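Long-range contacts in isoflavone reductase (Medicago sativa, PDB 2GAS), which reduces isoflavones to chiral isoflavanones with NADPH, turning 2'-hydroxyformononetin into vestitone on the pathway to the pterocarpan phytoalexin medicarpin: residues V33-T38 against V57-G62; N65-L70 against I95-K100; P110-L115 against S135-I140; T198-N203 against E289-V294; A228-K233 against E301-F306. All blocks are in the same frame, centred on the assembly; numbering follows the deposited sequence.

Contact 1. Residues V33-T38 against V57-G62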
# COMPACT_ATOMS: atom_id res chain seq x y z
N VAL A 33 11.21 5.49 -15.82
CA VAL A 33 10.49 4.81 -16.89
C VAL A 33 11.43 4.32 -17.97
O VAL A 33 12.45 4.95 -18.26
CB VAL A 33 9.45 5.75 -17.55
CG1 VAL A 33 8.33 6.07 -16.56
CG2 VAL A 33 10.13 7.03 -18.00
N ARG A 34 11.09 3.18 -18.56
CA ARG A 34 11.88 2.59 -19.62
C ARG A 34 11.35 3.11 -20.96
O ARG A 34 10.15 3.04 -21.23
CB ARG A 34 11.77 1.06 -19.57
CG ARG A 34 12.19 0.46 -18.24
CD ARG A 34 12.22 -1.06 -18.29
NE ARG A 34 10.90 -1.67 -18.37
CZ ARG A 34 10.68 -2.98 -18.38
NH1 ARG A 34 9.45 -3.46 -18.46
NH2 ARG A 34 11.71 -3.82 -18.30
N LYS A 35 12.25 3.64 -21.78
CA LYS A 35 11.85 4.15 -23.08
C LYS A 35 11.97 3.04 -24.11
O LYS A 35 12.48 3.23 -25.21
CB LYS A 35 12.72 5.34 -23.49
CG LYS A 35 12.23 6.67 -22.94
CD LYS A 35 10.86 7.02 -23.51
CE LYS A 35 10.35 8.33 -22.95
NZ LYS A 35 10.19 8.28 -21.48
N THR A 36 11.49 1.86 -23.72
CA THR A 36 11.52 0.69 -24.59
C THR A 36 10.14 0.06 -24.62
O THR A 36 9.30 0.33 -23.75
CB THR A 36 12.55 -0.34 -24.09
OG1 THR A 36 12.64 -1.42 -25.04
CG2 THR A 36 12.14 -0.90 -22.74
N ILE A 37 9.90 -0.78 -25.61
CA ILE A 37 8.61 -1.44 -25.77
C ILE A 37 8.47 -2.72 -24.95
O ILE A 37 9.23 -3.67 -25.14
CB ILE A 37 8.34 -1.75 -27.26
CG1 ILE A 37 8.10 -0.44 -28.01
CG2 ILE A 37 7.16 -2.70 -27.40
CD1 ILE A 37 7.86 -0.62 -29.49
N THR A 38 7.50 -2.73 -24.04
CA THR A 38 7.24 -3.89 -23.19
C THR A 38 5.78 -4.29 -23.37
O THR A 38 5.07 -3.70 -24.19
CB THR A 38 7.48 -3.58 -21.70
OG1 THR A 38 6.48 -2.67 -21.23
CG2 THR A 38 8.86 -2.95 -21.50
N VAL A 57 6.37 16.46 -14.29
CA VAL A 57 7.12 15.32 -13.78
C VAL A 57 8.29 15.11 -14.73
O VAL A 57 8.13 15.16 -15.95
CB VAL A 57 6.27 14.03 -13.75
CG1 VAL A 57 7.13 12.84 -13.34
CG2 VAL A 57 5.11 14.19 -12.78
N ILE A 58 9.47 14.88 -14.16
CA ILE A 58 10.68 14.64 -14.93
C ILE A 58 10.87 13.14 -15.10
O ILE A 58 10.93 12.40 -14.12
CB ILE A 58 11.94 15.23 -14.22
CG1 ILE A 58 11.88 16.76 -14.22
CG2 ILE A 58 13.20 14.76 -14.92
CD1 ILE A 58 10.77 17.34 -13.39
N LEU A 59 10.97 12.68 -16.35
CA LEU A 59 11.15 11.26 -16.61
C LEU A 59 12.62 10.91 -16.68
O LEU A 59 13.36 11.47 -17.49
CB LEU A 59 10.49 10.87 -17.93
CG LEU A 59 9.01 11.20 -18.09
CD1 LEU A 59 8.54 10.69 -19.44
CD2 LEU A 59 8.21 10.56 -16.96
N LEU A 60 13.04 9.97 -15.84
CA LEU A 60 14.42 9.51 -15.84
C LEU A 60 14.40 8.13 -16.49
O LEU A 60 13.63 7.26 -16.09
CB LEU A 60 14.97 9.43 -14.41
CG LEU A 60 15.09 10.77 -13.67
CD1 LEU A 60 15.72 10.54 -12.30
CD2 LEU A 60 15.95 11.74 -14.48
N GLU A 61 15.24 7.94 -17.50
CA GLU A 61 15.28 6.68 -18.22
C GLU A 61 16.08 5.62 -17.47
O GLU A 61 17.23 5.85 -17.10
CB GLU A 61 15.87 6.88 -19.62
CG GLU A 61 15.60 5.72 -20.57
CD GLU A 61 16.18 5.95 -21.95
OE1 GLU A 61 15.98 7.05 -22.51
OE2 GLU A 61 16.82 5.02 -22.49
N GLY A 62 15.47 4.46 -17.26
CA GLY A 62 16.17 3.40 -16.56
C GLY A 62 15.30 2.21 -16.23
O GLY A 62 14.07 2.26 -16.35
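Two backbone hydrogen bonds join Val-33 to the strand 58-61 beside it. Val-33 N gives its hydrogen to Leu-60 O over 3.0 Å, nearly straight at 167°, and Val-33 O takes one from Gly-62 N at 3.2 Å. Val-33 thus bonds to the residues before and after Glu-61, the pattern of a parallel bridge. The same carbonyl also receives a CA-H...O contact, with Glu-61 CA 3.3 Å from Val-33 O.

Apolar contact comes next. Val-33 CG2 lies against Leu-59 CB at 3.9 Å, the two side chains meeting at a slant, and both also touch Ile-49 of helix 42-54, which covers this face.

The charged residues meet without pairing their charges. Lys-35 is bent at chi2 and again at its end, which brings NZ to 3.6 Å from Leu-59 CD1. Its CB and CG pass beside the carboxylate of Glu-61, yet Lys-35 NZ and Glu-61 OE1 remain 6.0 Å apart, too far for a salt bridge. The Arg-34 side chain leads away from the strand and its guanidinium takes no part here; Arg-34 CG comes nearest, 3.2 Å from Gly-62 O.

Parallel pairing at the carboxyl end of strand 29-33 is typical of the NADP-binding Rossmann fold; Arg-34, just beyond it, probably binds NADP(+), as in related enzymes.

Contact 2. Residues N65-L70 against I95-K100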
# COMPACT_ATOMS: atom_id res chain seq x y z
N ASN A 65 16.45 -3.37 -13.41
CA ASN A 65 17.39 -4.43 -13.75
C ASN A 65 18.63 -3.94 -14.50
O ASN A 65 19.44 -4.74 -14.96
CB ASN A 65 16.69 -5.53 -14.56
CG ASN A 65 15.61 -6.23 -13.76
OD1 ASN A 65 14.58 -5.64 -13.41
ND2 ASN A 65 15.84 -7.50 -13.45
N ASP A 66 18.77 -2.63 -14.63
CA ASP A 66 19.92 -2.04 -15.30
C ASP A 66 20.61 -1.13 -14.28
O ASP A 66 20.33 0.06 -14.20
CB ASP A 66 19.49 -1.24 -16.53
CG ASP A 66 20.67 -0.78 -17.37
OD1 ASP A 66 20.44 -0.25 -18.48
OD2 ASP A 66 21.82 -0.93 -16.91
N HIS A 67 21.51 -1.73 -13.51
CA HIS A 67 22.24 -1.03 -12.45
C HIS A 67 22.77 0.35 -12.80
O HIS A 67 22.58 1.30 -12.03
CB HIS A 67 23.39 -1.91 -11.95
CG HIS A 67 24.11 -1.35 -10.77
ND1 HIS A 67 25.32 -0.69 -10.87
CD2 HIS A 67 23.79 -1.32 -9.45
CE1 HIS A 67 25.70 -0.28 -9.68
NE2 HIS A 67 24.79 -0.65 -8.80
N GLU A 68 23.42 0.48 -13.96
CA GLU A 68 23.96 1.77 -14.38
C GLU A 68 22.91 2.86 -14.45
O GLU A 68 23.12 3.97 -13.96
CB GLU A 68 24.65 1.65 -15.74
CG GLU A 68 25.91 0.81 -15.74
CD GLU A 68 26.60 0.80 -17.09
OE1 GLU A 68 25.96 0.43 -18.09
OE2 GLU A 68 27.80 1.17 -17.14
N THR A 69 21.78 2.55 -15.08
CA THR A 69 20.70 3.52 -15.22
C THR A 69 20.11 3.84 -13.85
O THR A 69 19.73 4.97 -13.59
CB THR A 69 19.58 2.99 -16.13
OG1 THR A 69 18.96 1.85 -15.52
CG2 THR A 69 20.15 2.58 -17.48
N LEU A 70 20.03 2.83 -12.99
CA LEU A 70 19.48 3.00 -11.64
C LEU A 70 20.31 3.99 -10.84
O LEU A 70 19.77 4.95 -10.28
CB LEU A 70 19.45 1.66 -10.91
CG LEU A 70 18.09 1.04 -10.60
CD1 LEU A 70 18.30 -0.20 -9.74
CD2 LEU A 70 17.21 2.05 -9.86
N ILE A 95 17.91 -2.47 -6.01
CA ILE A 95 17.68 -1.05 -5.75
C ILE A 95 18.57 -0.55 -4.61
O ILE A 95 19.13 0.54 -4.69
CB ILE A 95 16.21 -0.78 -5.40
CG1 ILE A 95 15.31 -1.15 -6.58
CG2 ILE A 95 16.03 0.69 -5.03
CD1 ILE A 95 15.54 -0.31 -7.81
N ILE A 96 18.68 -1.34 -3.55
CA ILE A 96 19.49 -0.98 -2.40
C ILE A 96 20.97 -0.89 -2.81
O ILE A 96 21.69 -0.01 -2.35
CB ILE A 96 19.32 -2.01 -1.25
CG1 ILE A 96 17.89 -1.91 -0.70
CG2 ILE A 96 20.32 -1.74 -0.14
CD1 ILE A 96 17.56 -0.56 -0.12
N LYS A 97 21.40 -1.81 -3.67
CA LYS A 97 22.78 -1.79 -4.13
C LYS A 97 23.04 -0.47 -4.85
O LYS A 97 24.07 0.17 -4.63
CB LYS A 97 23.04 -2.96 -5.09
CG LYS A 97 24.48 -3.03 -5.61
CD LYS A 97 24.66 -4.20 -6.56
CE LYS A 97 26.10 -4.31 -7.05
NZ LYS A 97 26.56 -3.09 -7.76
N ALA A 98 22.10 -0.06 -5.70
CA ALA A 98 22.25 1.19 -6.44
C ALA A 98 22.22 2.39 -5.50
O ALA A 98 22.96 3.36 -5.70
CB ALA A 98 21.14 1.31 -7.50
N ILE A 99 21.37 2.34 -4.48
CA ILE A 99 21.27 3.43 -3.50
C ILE A 99 22.60 3.60 -2.77
O ILE A 99 23.08 4.72 -2.59
CB ILE A 99 20.16 3.13 -2.46
CG1 ILE A 99 18.79 3.23 -3.12
CG2 ILE A 99 20.27 4.08 -1.27
CD1 ILE A 99 18.46 4.61 -3.63
N LYS A 100 23.18 2.49 -2.34
CA LYS A 100 24.46 2.52 -1.63
C LYS A 100 25.56 3.13 -2.48
O LYS A 100 26.38 3.91 -1.98
CB LYS A 100 24.86 1.10 -1.21
CG LYS A 100 23.91 0.45 -0.21
CD LYS A 100 23.94 1.15 1.15
CE LYS A 100 25.30 0.99 1.81
NZ LYS A 100 25.37 1.67 3.13
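This is an apolar helix-to-helix contact with a polar rim, formed where the start of helix 67-74 lies beside helix 92-102 in the Rossmann-type domain. Leu-70 makes its inner part: its CB rests on Ala-98 CB at 3.8 Å, and the small alanine lets the backbones come close, with Leu-70 CA and Ala-98 CA 6.2 Å apart. The tightest carbon contact is Leu-70 CD1 against Ile-95 CD1, 3.4 Å, closer than usual for two methyls; Ile-95 CD1 touches both methyls of the leucine.

At the rim the His-67 ring reaches toward Lys-97, whose chain runs extended from CG and bends only at its last torsion (chi4 -59°), placing NZ over one face of the imidazole. An alanine in place of His-67 would probably leave Lys-97 NZ without that ring beneath it and uncover the flank of Ala-98.

Ala-98 also meets Val-71 and Ile-74 further along helix 67-74, while Ile-95 packs on Phe-108 of strand 107-109, at the edge of the parallel sheet.

Contact 3. Residues P110-L115 against S135-I140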
# COMPACT_ATOMS: atom_id res chain seq x y z
N PRO A 110 10.65 1.47 0.90
CA PRO A 110 10.57 0.21 0.16
C PRO A 110 9.12 -0.12 -0.18
O PRO A 110 8.19 0.57 0.25
CB PRO A 110 11.21 -0.80 1.13
CG PRO A 110 10.91 -0.20 2.48
CD PRO A 110 11.17 1.26 2.26
N SER A 111 8.93 -1.20 -0.94
CA SER A 111 7.60 -1.62 -1.38
C SER A 111 6.79 -2.24 -0.24
O SER A 111 6.65 -3.46 -0.13
CB SER A 111 7.74 -2.62 -2.54
OG SER A 111 6.48 -2.97 -3.07
N GLU A 112 6.24 -1.37 0.60
CA GLU A 112 5.43 -1.79 1.74
C GLU A 112 3.98 -1.62 1.32
O GLU A 112 3.44 -2.47 0.62
CB GLU A 112 5.77 -0.91 2.95
CG GLU A 112 7.18 -1.16 3.51
CD GLU A 112 7.23 -2.36 4.44
OE1 GLU A 112 6.17 -2.70 5.01
OE2 GLU A 112 8.32 -2.95 4.61
N PHE A 113 3.36 -0.53 1.74
CA PHE A 113 1.99 -0.22 1.36
C PHE A 113 0.96 -1.30 1.69
O PHE A 113 0.06 -1.59 0.89
CB PHE A 113 1.95 0.14 -0.13
CG PHE A 113 2.88 1.26 -0.49
CD1 PHE A 113 4.14 1.00 -1.04
CD2 PHE A 113 2.54 2.58 -0.20
CE1 PHE A 113 5.04 2.03 -1.28
CE2 PHE A 113 3.44 3.62 -0.44
CZ PHE A 113 4.70 3.34 -0.98
N GLY A 114 1.10 -1.87 2.88
CA GLY A 114 0.19 -2.89 3.35
C GLY A 114 0.23 -2.89 4.86
O GLY A 114 0.40 -1.85 5.49
N LEU A 115 0.09 -4.07 5.46
CA LEU A 115 0.14 -4.16 6.91
C LEU A 115 1.58 -3.99 7.37
O LEU A 115 2.50 -3.91 6.55
CB LEU A 115 -0.39 -5.52 7.39
CG LEU A 115 0.55 -6.72 7.28
CD1 LEU A 115 -0.13 -7.94 7.88
CD2 LEU A 115 0.93 -6.98 5.83
N SER A 135 12.27 -9.33 5.33
CA SER A 135 13.68 -9.58 5.04
C SER A 135 14.31 -8.35 4.39
O SER A 135 15.46 -8.01 4.66
CB SER A 135 13.84 -10.80 4.14
OG SER A 135 13.59 -11.98 4.87
N ILE A 136 13.55 -7.70 3.52
CA ILE A 136 14.05 -6.50 2.86
C ILE A 136 14.26 -5.39 3.90
O ILE A 136 15.22 -4.62 3.80
CB ILE A 136 13.08 -6.04 1.75
CG1 ILE A 136 13.20 -7.01 0.57
CG2 ILE A 136 13.39 -4.62 1.30
CD1 ILE A 136 12.43 -6.60 -0.62
N ARG A 137 13.39 -5.32 4.90
CA ARG A 137 13.56 -4.32 5.95
C ARG A 137 14.90 -4.57 6.63
O ARG A 137 15.65 -3.63 6.90
CB ARG A 137 12.46 -4.43 7.00
CG ARG A 137 11.10 -4.00 6.54
CD ARG A 137 10.15 -3.94 7.73
NE ARG A 137 8.83 -3.45 7.34
CZ ARG A 137 7.86 -3.19 8.20
NH1 ARG A 137 8.07 -3.36 9.51
NH2 ARG A 137 6.68 -2.78 7.76
N ARG A 138 15.21 -5.83 6.92
CA ARG A 138 16.45 -6.17 7.58
C ARG A 138 17.67 -5.76 6.76
O ARG A 138 18.67 -5.31 7.31
CB ARG A 138 16.50 -7.68 7.89
CG ARG A 138 15.37 -8.18 8.81
CD ARG A 138 15.38 -7.52 10.18
NE ARG A 138 14.60 -6.28 10.25
CZ ARG A 138 13.27 -6.23 10.32
NH1 ARG A 138 12.56 -7.35 10.33
NH2 ARG A 138 12.66 -5.06 10.42
N VAL A 139 17.58 -5.91 5.43
CA VAL A 139 18.69 -5.52 4.56
C VAL A 139 18.88 -4.01 4.64
O VAL A 139 20.00 -3.51 4.80
CB VAL A 139 18.43 -5.90 3.10
CG1 VAL A 139 19.56 -5.38 2.21
CG2 VAL A 139 18.32 -7.41 2.96
N ILE A 140 17.78 -3.28 4.52
CA ILE A 140 17.79 -1.82 4.59
C ILE A 140 18.41 -1.33 5.91
O ILE A 140 19.26 -0.44 5.92
CB ILE A 140 16.35 -1.27 4.48
CG1 ILE A 140 15.81 -1.53 3.07
CG2 ILE A 140 16.32 0.21 4.83
CD1 ILE A 140 14.33 -1.23 2.92
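A buried, two-pronged salt bridge ties Glu-112 to Arg-137, and its flat groups are far from coplanar. The guanidinium grips side-on: Arg-137 NE reaches Glu-112 OE2 and Arg-137 NH2 reaches Glu-112 OE1, each at 2.8 Å, through nearly linear N-H...O hydrogen bonds. Both oxygens lie close to the guanidinium plane, but the nitrogens approach from above the carboxylate, so the planes stand 46° apart. The arginine extends from CG to NE, while Glu-112 bends at chi2 (-82°) to bring its carboxylate across the arginine chain. Arg-137 NH1 has its own partners in Asp-116 and Asp-118, which probably stabilise the buried positive charge. Arg-137 probably contributes to NADP(+) binding, as in related enzymes.

Pro-110 CG packs nearby on Ile-140 CD1 at 3.6 Å.

The backbone carbonyl of Glu-112 accepts a hydrogen bond from Lys-133, the probable proton acceptor in catalysis. The loop leaving strand 107-109 is held against helix 126-143, with Tyr-149 of strand 148-151 touching Pro-110 and Arg-137, and Ile-96 of helix 92-102 behind Ile-140.

Contact 4. Residues T198-N203 against E289-V294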
# COMPACT_ATOMS: atom_id res chain seq x y z
N THR A 198 1.87 9.33 1.93
CA THR A 198 3.23 8.89 1.63
C THR A 198 4.12 10.11 1.42
O THR A 198 5.25 10.15 1.90
CB THR A 198 3.26 8.01 0.37
OG1 THR A 198 2.49 6.83 0.59
CG2 THR A 198 4.69 7.61 0.03
N ILE A 199 3.60 11.11 0.71
CA ILE A 199 4.38 12.31 0.44
C ILE A 199 4.51 13.15 1.72
O ILE A 199 5.55 13.76 1.96
CB ILE A 199 3.76 13.13 -0.72
CG1 ILE A 199 3.96 12.40 -2.05
CG2 ILE A 199 4.43 14.50 -0.81
CD1 ILE A 199 3.37 11.02 -2.11
N ARG A 200 3.47 13.16 2.55
CA ARG A 200 3.54 13.90 3.81
C ARG A 200 4.69 13.30 4.62
O ARG A 200 5.48 14.02 5.22
CB ARG A 200 2.24 13.78 4.60
CG ARG A 200 1.16 14.76 4.19
CD ARG A 200 1.56 16.19 4.57
NE ARG A 200 0.79 16.71 5.69
CZ ARG A 200 1.33 17.14 6.82
NH1 ARG A 200 2.64 17.11 6.98
NH2 ARG A 200 0.56 17.61 7.79
N ALA A 201 4.76 11.97 4.64
CA ALA A 201 5.81 11.27 5.37
C ALA A 201 7.18 11.56 4.74
O ALA A 201 8.16 11.77 5.45
CB ALA A 201 5.53 9.76 5.37
N ALA A 202 7.23 11.59 3.41
CA ALA A 202 8.49 11.84 2.72
C ALA A 202 9.08 13.20 3.10
O ALA A 202 10.29 13.32 3.28
CB ALA A 202 8.27 11.77 1.21
N ASN A 203 8.22 14.20 3.23
CA ASN A 203 8.64 15.56 3.57
C ASN A 203 8.76 15.82 5.07
O ASN A 203 9.13 16.93 5.48
CB ASN A 203 7.67 16.58 2.96
CG ASN A 203 7.76 16.63 1.45
OD1 ASN A 203 8.85 16.71 0.89
ND2 ASN A 203 6.61 16.60 0.78
N GLU A 289 -2.20 11.01 13.91
CA GLU A 289 -1.72 11.90 14.97
C GLU A 289 -0.70 12.91 14.46
O GLU A 289 -0.67 14.06 14.89
CB GLU A 289 -1.10 11.09 16.10
CG GLU A 289 -2.03 10.10 16.77
CD GLU A 289 -3.20 10.78 17.47
OE1 GLU A 289 -2.94 11.62 18.35
OE2 GLU A 289 -4.36 10.47 17.13
N ALA A 290 0.15 12.46 13.53
CA ALA A 290 1.18 13.32 12.98
C ALA A 290 0.67 14.28 11.92
O ALA A 290 1.16 15.40 11.80
CB ALA A 290 2.31 12.47 12.39
N TYR A 291 -0.32 13.83 11.16
CA TYR A 291 -0.86 14.65 10.08
C TYR A 291 -2.39 14.76 10.16
O TYR A 291 -3.09 14.41 9.21
CB TYR A 291 -0.47 14.02 8.74
CG TYR A 291 0.94 13.47 8.72
CD1 TYR A 291 2.04 14.31 8.92
CD2 TYR A 291 1.19 12.11 8.51
CE1 TYR A 291 3.34 13.82 8.93
CE2 TYR A 291 2.49 11.60 8.51
CZ TYR A 291 3.56 12.47 8.72
OH TYR A 291 4.85 11.99 8.73
N PRO A 292 -2.91 15.29 11.28
CA PRO A 292 -4.36 15.44 11.46
C PRO A 292 -5.04 16.37 10.47
O PRO A 292 -6.26 16.33 10.29
CB PRO A 292 -4.47 15.94 12.90
CG PRO A 292 -3.23 16.78 13.04
CD PRO A 292 -2.18 15.89 12.41
N ASP A 293 -4.26 17.21 9.80
CA ASP A 293 -4.79 18.16 8.83
C ASP A 293 -5.19 17.52 7.50
O ASP A 293 -5.92 18.13 6.72
CB ASP A 293 -3.76 19.24 8.57
CG ASP A 293 -2.46 18.68 8.05
OD1 ASP A 293 -2.16 18.86 6.85
OD2 ASP A 293 -1.75 18.03 8.84
N VAL A 294 -4.71 16.31 7.23
CA VAL A 294 -5.07 15.66 5.98
C VAL A 294 -6.53 15.21 6.01
O VAL A 294 -6.92 14.41 6.85
CB VAL A 294 -4.16 14.44 5.71
CG1 VAL A 294 -4.61 13.72 4.44
CG2 VAL A 294 -2.72 14.89 5.57
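Arg-200 and Tyr-291 run antiparallel, flank to flank, the arginine laid along one face of the phenol. Its CB stands 4.2 Å from the Tyr-291 ring centroid, only 4° off the normal, a CH-pi contact; Ala-290 CB covers the opposite face. Further out the guanidinium tips against the ring, the planes 58° apart, with Tyr-291 CD1 over one face of the guanidinium and 3.5 Å from Arg-200 NH1. Bends at chi2 (-68°) and chi3 turn the arginine back along the phenol and bring NH2 to Asp-293.

That nitrogen forms a salt bridge, 2.6 Å from Arg-200 NH2 to the syn lone pair of Asp-293 OD2, short but clearly bent, with a weak second bond to OD1. The carboxylate comes in at the edge of the guanidinium, tilted from its plane. A methionine in place of Arg-200 would probably leave Asp-293 without this positive mate and the phenol with a less complete cover.

Tyr-291 OH rests near Ala-201 CA, 3.6 Å away, and hydrogen-bonds Asp-204 just beyond the helix. The turn 291-294 lies along the C-terminal half of helix 191-202, Val-294 reaching back to Thr-196 and Phe-197; Ala-201 and Ala-202 of this helix also touch Phe-109 of strand 107-109.

Contact 5. Residues A228-K233 against E301-F306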
# COMPACT_ATOMS: atom_id res chain seq x y z
N ALA A 228 -22.81 -2.91 8.30
CA ALA A 228 -23.91 -2.07 8.79
C ALA A 228 -23.91 -0.73 8.05
O ALA A 228 -24.97 -0.18 7.74
CB ALA A 228 -23.78 -1.86 10.29
N LEU A 229 -22.72 -0.20 7.77
CA LEU A 229 -22.59 1.07 7.06
C LEU A 229 -23.18 0.94 5.64
O LEU A 229 -23.94 1.79 5.18
CB LEU A 229 -21.12 1.47 6.97
CG LEU A 229 -20.79 2.72 6.15
CD1 LEU A 229 -21.56 3.91 6.72
CD2 LEU A 229 -19.29 2.99 6.19
N TRP A 230 -22.82 -0.15 4.96
CA TRP A 230 -23.30 -0.39 3.60
C TRP A 230 -24.81 -0.61 3.59
O TRP A 230 -25.51 -0.11 2.72
CB TRP A 230 -22.57 -1.62 3.02
CG TRP A 230 -23.03 -2.03 1.65
CD1 TRP A 230 -23.53 -3.25 1.29
CD2 TRP A 230 -22.99 -1.24 0.45
NE1 TRP A 230 -23.81 -3.27 -0.06
CE2 TRP A 230 -23.49 -2.05 -0.60
CE3 TRP A 230 -22.59 0.07 0.16
CZ2 TRP A 230 -23.59 -1.60 -1.92
CZ3 TRP A 230 -22.69 0.53 -1.16
CH2 TRP A 230 -23.19 -0.31 -2.18
N GLU A 231 -25.32 -1.37 4.56
CA GLU A 231 -26.75 -1.62 4.65
C GLU A 231 -27.53 -0.33 4.76
O GLU A 231 -28.60 -0.18 4.16
CB GLU A 231 -27.05 -2.50 5.85
CG GLU A 231 -26.76 -3.96 5.60
CD GLU A 231 -26.94 -4.80 6.83
OE1 GLU A 231 -27.13 -6.02 6.68
OE2 GLU A 231 -26.89 -4.23 7.95
N LYS A 232 -27.00 0.61 5.52
CA LYS A 232 -27.66 1.90 5.69
C LYS A 232 -27.70 2.63 4.35
O LYS A 232 -28.69 3.30 4.02
CB LYS A 232 -26.91 2.76 6.71
CG LYS A 232 -27.51 4.14 6.91
CD LYS A 232 -26.58 5.05 7.71
CE LYS A 232 -25.23 5.21 7.01
NZ LYS A 232 -24.37 6.25 7.63
N LYS A 233 -26.64 2.48 3.57
CA LYS A 233 -26.56 3.15 2.27
C LYS A 233 -27.53 2.64 1.22
O LYS A 233 -28.10 3.43 0.47
CB LYS A 233 -25.13 3.06 1.73
CG LYS A 233 -24.16 3.90 2.52
CD LYS A 233 -22.78 3.82 1.92
CE LYS A 233 -21.88 4.86 2.54
NZ LYS A 233 -22.44 6.23 2.32
N GLU A 301 -17.94 7.62 2.47
CA GLU A 301 -17.88 8.38 1.22
C GLU A 301 -17.44 7.48 0.07
O GLU A 301 -18.01 7.53 -1.02
CB GLU A 301 -16.91 9.57 1.38
CG GLU A 301 -17.47 10.71 2.25
CD GLU A 301 -16.42 11.75 2.66
OE1 GLU A 301 -16.83 12.82 3.17
OE2 GLU A 301 -15.21 11.51 2.49
N TYR A 302 -16.43 6.65 0.31
CA TYR A 302 -15.93 5.75 -0.72
C TYR A 302 -17.03 4.84 -1.29
O TYR A 302 -17.13 4.66 -2.50
CB TYR A 302 -14.80 4.86 -0.17
CG TYR A 302 -14.38 3.78 -1.15
CD1 TYR A 302 -13.58 4.09 -2.25
CD2 TYR A 302 -14.88 2.49 -1.03
CE1 TYR A 302 -13.29 3.12 -3.21
CE2 TYR A 302 -14.60 1.52 -1.98
CZ TYR A 302 -13.80 1.84 -3.07
OH TYR A 302 -13.56 0.88 -4.03
N LEU A 303 -17.85 4.28 -0.41
CA LEU A 303 -18.92 3.39 -0.84
C LEU A 303 -20.07 4.06 -1.58
O LEU A 303 -20.86 3.39 -2.25
CB LEU A 303 -19.45 2.61 0.37
CG LEU A 303 -18.47 1.60 0.96
CD1 LEU A 303 -19.04 1.05 2.26
CD2 LEU A 303 -18.22 0.47 -0.03
N ASN A 304 -20.17 5.38 -1.47
CA ASN A 304 -21.25 6.10 -2.14
C ASN A 304 -21.27 5.89 -3.65
O ASN A 304 -22.34 5.92 -4.27
CB ASN A 304 -21.18 7.60 -1.84
CG ASN A 304 -21.79 7.94 -0.50
OD1 ASN A 304 -22.81 7.38 -0.11
ND2 ASN A 304 -21.18 8.89 0.21
N GLN A 305 -20.11 5.69 -4.25
CA GLN A 305 -20.05 5.50 -5.70
C GLN A 305 -20.71 4.21 -6.17
O GLN A 305 -21.04 4.09 -7.35
CB GLN A 305 -18.60 5.54 -6.18
CG GLN A 305 -17.73 4.43 -5.61
CD GLN A 305 -16.29 4.53 -6.08
OE1 GLN A 305 -16.01 4.44 -7.28
NE2 GLN A 305 -15.37 4.73 -5.14
N PHE A 306 -20.92 3.26 -5.27
CA PHE A 306 -21.54 1.98 -5.62
C PHE A 306 -23.03 1.90 -5.32
O PHE A 306 -23.69 0.94 -5.70
CB PHE A 306 -20.83 0.84 -4.90
CG PHE A 306 -19.36 0.75 -5.19
CD1 PHE A 306 -18.43 1.23 -4.28
CD2 PHE A 306 -18.91 0.23 -6.40
CE1 PHE A 306 -17.07 1.19 -4.57
CE2 PHE A 306 -17.55 0.19 -6.70
CZ PHE A 306 -16.63 0.67 -5.78
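The indole of Trp-230 meets the 301-306 segment with its edge: Leu-303 O, 3.6 Å from Trp-230 CZ3, and Phe-306 O both lie near the ring plane, facing the six-membered ring. Phe-306 CB also comes up to Trp-230 CH2 at 3.8 Å, the two side chains set roughly perpendicular, and Leu-303 CB sits 4.0 Å from Trp-230 CE3. The indole swings out from its helix to reach both residues because chi1 (177°) places CG opposite the backbone nitrogen. Its NE1 is used elsewhere, bonding to Pro-172 O. The Phe-306 ring points away from the tryptophan; Gln-305 CG lies over one of its faces and Tyr-302 CZ at its edge.

Lys-233 crosses Leu-303 with its aliphatic part, CD lying 3.9 Å from Leu-303 CB. A bend at its last torsion (chi4 -59°) then brings Lys-233 NZ to Asn-304 OD1, a hydrogen bond of 2.7 Å in which the donor stands 50° above the amide carbonyl plane. The same ammonium forms a salt bridge with Asp-300, so it has both a neutral acceptor and a carboxylate, which probably balances its charge. Leu-229 adds a looser methyl contact to Leu-303.

Away from the cofactor-binding and active-site residues, this is a contact of helix 223-234 with helix 299-303 and the residues that follow it, seating the C-terminal end of this NmrA-type reductase.

Contacts 1, 2 and 3 follow in sequence and belong to the Rossmann-type part: contact 1 pairs edge strand 58-61 with strand 29-33, and contacts 2 and 3 involve the helices and loop around the opposite edge strand, 107-109. Contacts 1 and 2 touch through Gly-62 and Thr-69, contacts 2 and 3 through Ile-96 and Ile-140, and contacts 3 and 4 through Phe-113 and Thr-198, so packing joins contacts 1 to 4 in turn. Only contacts 1 and 3 hold residues that probably bind NADP(+). Contact 5 stands apart, about 44 Å from contact 2 centre to centre, across the molecule's centre. Its segments alternate in sequence with those of contact 4, so the C-terminal chain visits both.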